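Local coordinates for cobalamin biosynthesis protein CobN (Mycobacterium tuberculosis, PDB 7C6O) that forms the large, catalytic subunit of cobaltochelatase, which inserts cobalt into the corrin ring during cobalamin biosynthesis, at residues G1006-I1011 with Y1074-G1079. Residues are numbered along the deposited sequence; the frame is centred on the assembly and turned at random.
Sequences GLLQLI and YFQYHG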
# COMPACT_ATOMS: atom_id res chain seq x y z
N GLY A 1006 0.26 14.26 11.31
CA GLY A 1006 0.10 15.67 11.58
C GLY A 1006 1.38 16.44 11.87
O GLY A 1006 1.39 17.66 11.74
N LEU A 1007 2.46 15.75 12.26
CA LEU A 1007 3.64 16.47 12.74
C LEU A 1007 4.47 17.05 11.61
O LEU A 1007 5.18 18.04 11.82
CB LEU A 1007 4.48 15.55 13.62
CG LEU A 1007 3.84 15.29 14.98
CD1 LEU A 1007 4.73 14.40 15.83
CD2 LEU A 1007 3.55 16.59 15.71
N LEU A 1008 4.42 16.47 10.41
CA LEU A 1008 5.07 17.12 9.27
C LEU A 1008 4.42 18.47 8.98
O LEU A 1008 5.12 19.46 8.76
CB LEU A 1008 5.00 16.23 8.03
CG LEU A 1008 5.60 16.82 6.75
CD1 LEU A 1008 7.07 17.16 6.95
CD2 LEU A 1008 5.43 15.87 5.58
N GLN A 1009 3.09 18.52 9.00
CA GLN A 1009 2.40 19.79 8.82
C GLN A 1009 2.77 20.78 9.91
O GLN A 1009 2.98 21.97 9.64
CB GLN A 1009 0.88 19.57 8.79
CG GLN A 1009 0.35 18.91 7.52
CD GLN A 1009 0.57 17.40 7.49
OE1 GLN A 1009 1.04 16.81 8.46
NE2 GLN A 1009 0.20 16.78 6.38
N LEU A 1010 2.88 20.30 11.16
CA LEU A 1010 3.21 21.19 12.26
C LEU A 1010 4.62 21.76 12.10
O LEU A 1010 4.83 22.98 12.23
CB LEU A 1010 3.09 20.44 13.59
CG LEU A 1010 3.29 21.30 14.84
CD1 LEU A 1010 2.18 22.35 14.96
CD2 LEU A 1010 3.34 20.43 16.09
N ILE A 1011 5.60 20.90 11.81
CA ILE A 1011 6.98 21.35 11.69
C ILE A 1011 7.12 22.33 10.53
O ILE A 1011 7.86 23.33 10.62
CB ILE A 1011 7.93 20.14 11.54
CG1 ILE A 1011 8.46 19.70 12.91
CG2 ILE A 1011 9.09 20.46 10.61
CD1 ILE A 1011 7.39 19.30 13.90
N TYR A 1074 9.21 8.70 9.49
CA TYR A 1074 9.86 8.14 10.67
C TYR A 1074 9.79 9.10 11.85
O TYR A 1074 9.35 8.72 12.94
CB TYR A 1074 11.31 7.75 10.35
CG TYR A 1074 11.38 6.56 9.42
CD1 TYR A 1074 11.27 5.26 9.91
CD2 TYR A 1074 11.51 6.73 8.05
CE1 TYR A 1074 11.30 4.17 9.06
CE2 TYR A 1074 11.55 5.64 7.19
CZ TYR A 1074 11.45 4.37 7.70
OH TYR A 1074 11.49 3.29 6.86
N PHE A 1075 10.19 10.36 11.65
CA PHE A 1075 10.13 11.28 12.79
C PHE A 1075 8.68 11.57 13.19
O PHE A 1075 8.41 11.80 14.37
CB PHE A 1075 10.92 12.57 12.49
CG PHE A 1075 10.13 13.67 11.81
CD1 PHE A 1075 9.31 14.53 12.54
CD2 PHE A 1075 10.26 13.88 10.45
CE1 PHE A 1075 8.60 15.54 11.92
CE2 PHE A 1075 9.56 14.90 9.82
CZ PHE A 1075 8.73 15.73 10.55
N GLN A 1076 7.75 11.53 12.24
CA GLN A 1076 6.35 11.78 12.57
C GLN A 1076 5.81 10.71 13.51
O GLN A 1076 5.22 11.02 14.55
CB GLN A 1076 5.50 11.84 11.30
CG GLN A 1076 5.65 13.11 10.50
CD GLN A 1076 4.46 13.32 9.58
OE1 GLN A 1076 3.41 13.79 10.00
NE2 GLN A 1076 4.63 12.96 8.31
N TYR A 1077 5.99 9.44 13.15
CA TYR A 1077 5.44 8.34 13.94
C TYR A 1077 6.35 7.99 15.12
O TYR A 1077 5.90 7.98 16.27
CB TYR A 1077 5.24 7.11 13.05
CG TYR A 1077 4.02 7.20 12.17
CD1 TYR A 1077 4.06 7.87 10.95
CD2 TYR A 1077 2.81 6.62 12.55
CE1 TYR A 1077 2.95 7.96 10.14
CE2 TYR A 1077 1.69 6.71 11.75
CZ TYR A 1077 1.77 7.38 10.54
OH TYR A 1077 0.66 7.46 9.74
N HIS A 1078 7.62 7.70 14.84
CA HIS A 1078 8.54 7.29 15.89
C HIS A 1078 8.86 8.46 16.82
O HIS A 1078 8.67 8.37 18.04
CB HIS A 1078 9.82 6.74 15.26
CG HIS A 1078 10.71 6.01 16.22
ND1 HIS A 1078 12.08 5.93 16.05
CD2 HIS A 1078 10.43 5.30 17.34
CE1 HIS A 1078 12.60 5.22 17.03
NE2 HIS A 1078 11.62 4.82 17.82
N GLY A 1079 9.33 9.57 16.26
CA GLY A 1079 9.60 10.74 17.08
C GLY A 1079 8.34 11.29 17.73
O GLY A 1079 8.37 11.75 18.87
O HOH W 1 1.03 13.81 8.63
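Gln1076 reaches from helix 1072-1089 to the start of helix 1007-1013 and offers its amide oxygen to Leu1008 N in the first turn, a case of a side chain distant in sequence accepting from a first-turn NH of a helix. Leu1008 N donates to Gln1076 OE1 at 2.9 Å. The bond is nearly straight at hydrogen (168°), yet the donor stands well above the carbonyl plane, so N-H approaches the oxygen over the face of the amide and not along a lone pair. Its extended chain beyond CG (chi2 -160°) carries the oxygen this far. Leu1007 N lies 3.1 Å from the same OE1.

One water completes the polar cluster. It accepts from Gly1006 N, the N-cap residue, and donates to Gln1009 OE1 and, at 2.7 Å, to Gln1076 OE1. The bend in Gln1009 at chi2 (79°) brings its amide back to this water. The amide nitrogen NE2 of Gln1076 makes a weak hydrogen bond to Asp1072 OD2.

Leucine carbons make van der Waals contacts with Gln1076: Leu1008 CB rests 3.3 Å from CD, and Leu1007 CD1 packs 3.6 Å from O. The apolar contacts belong to Phe1075, which turns ring atoms CE1 and CZ to the helix: CZ is 4.2 Å from Leu1008 CD1, while CE1 lies 4.3 Å from Ile1011 CG1. Leu1007 O is at the ring edge. Gln1076 CG sits over one face, offset toward the rim, and Tyr1149 and Tyr1153 also touch Phe1075.

Two bonds grip OE1, and with the weak bond at NE2 they probably restrict rotation of the amide; the partial positive charge of the helix start would probably polarise its carbonyl.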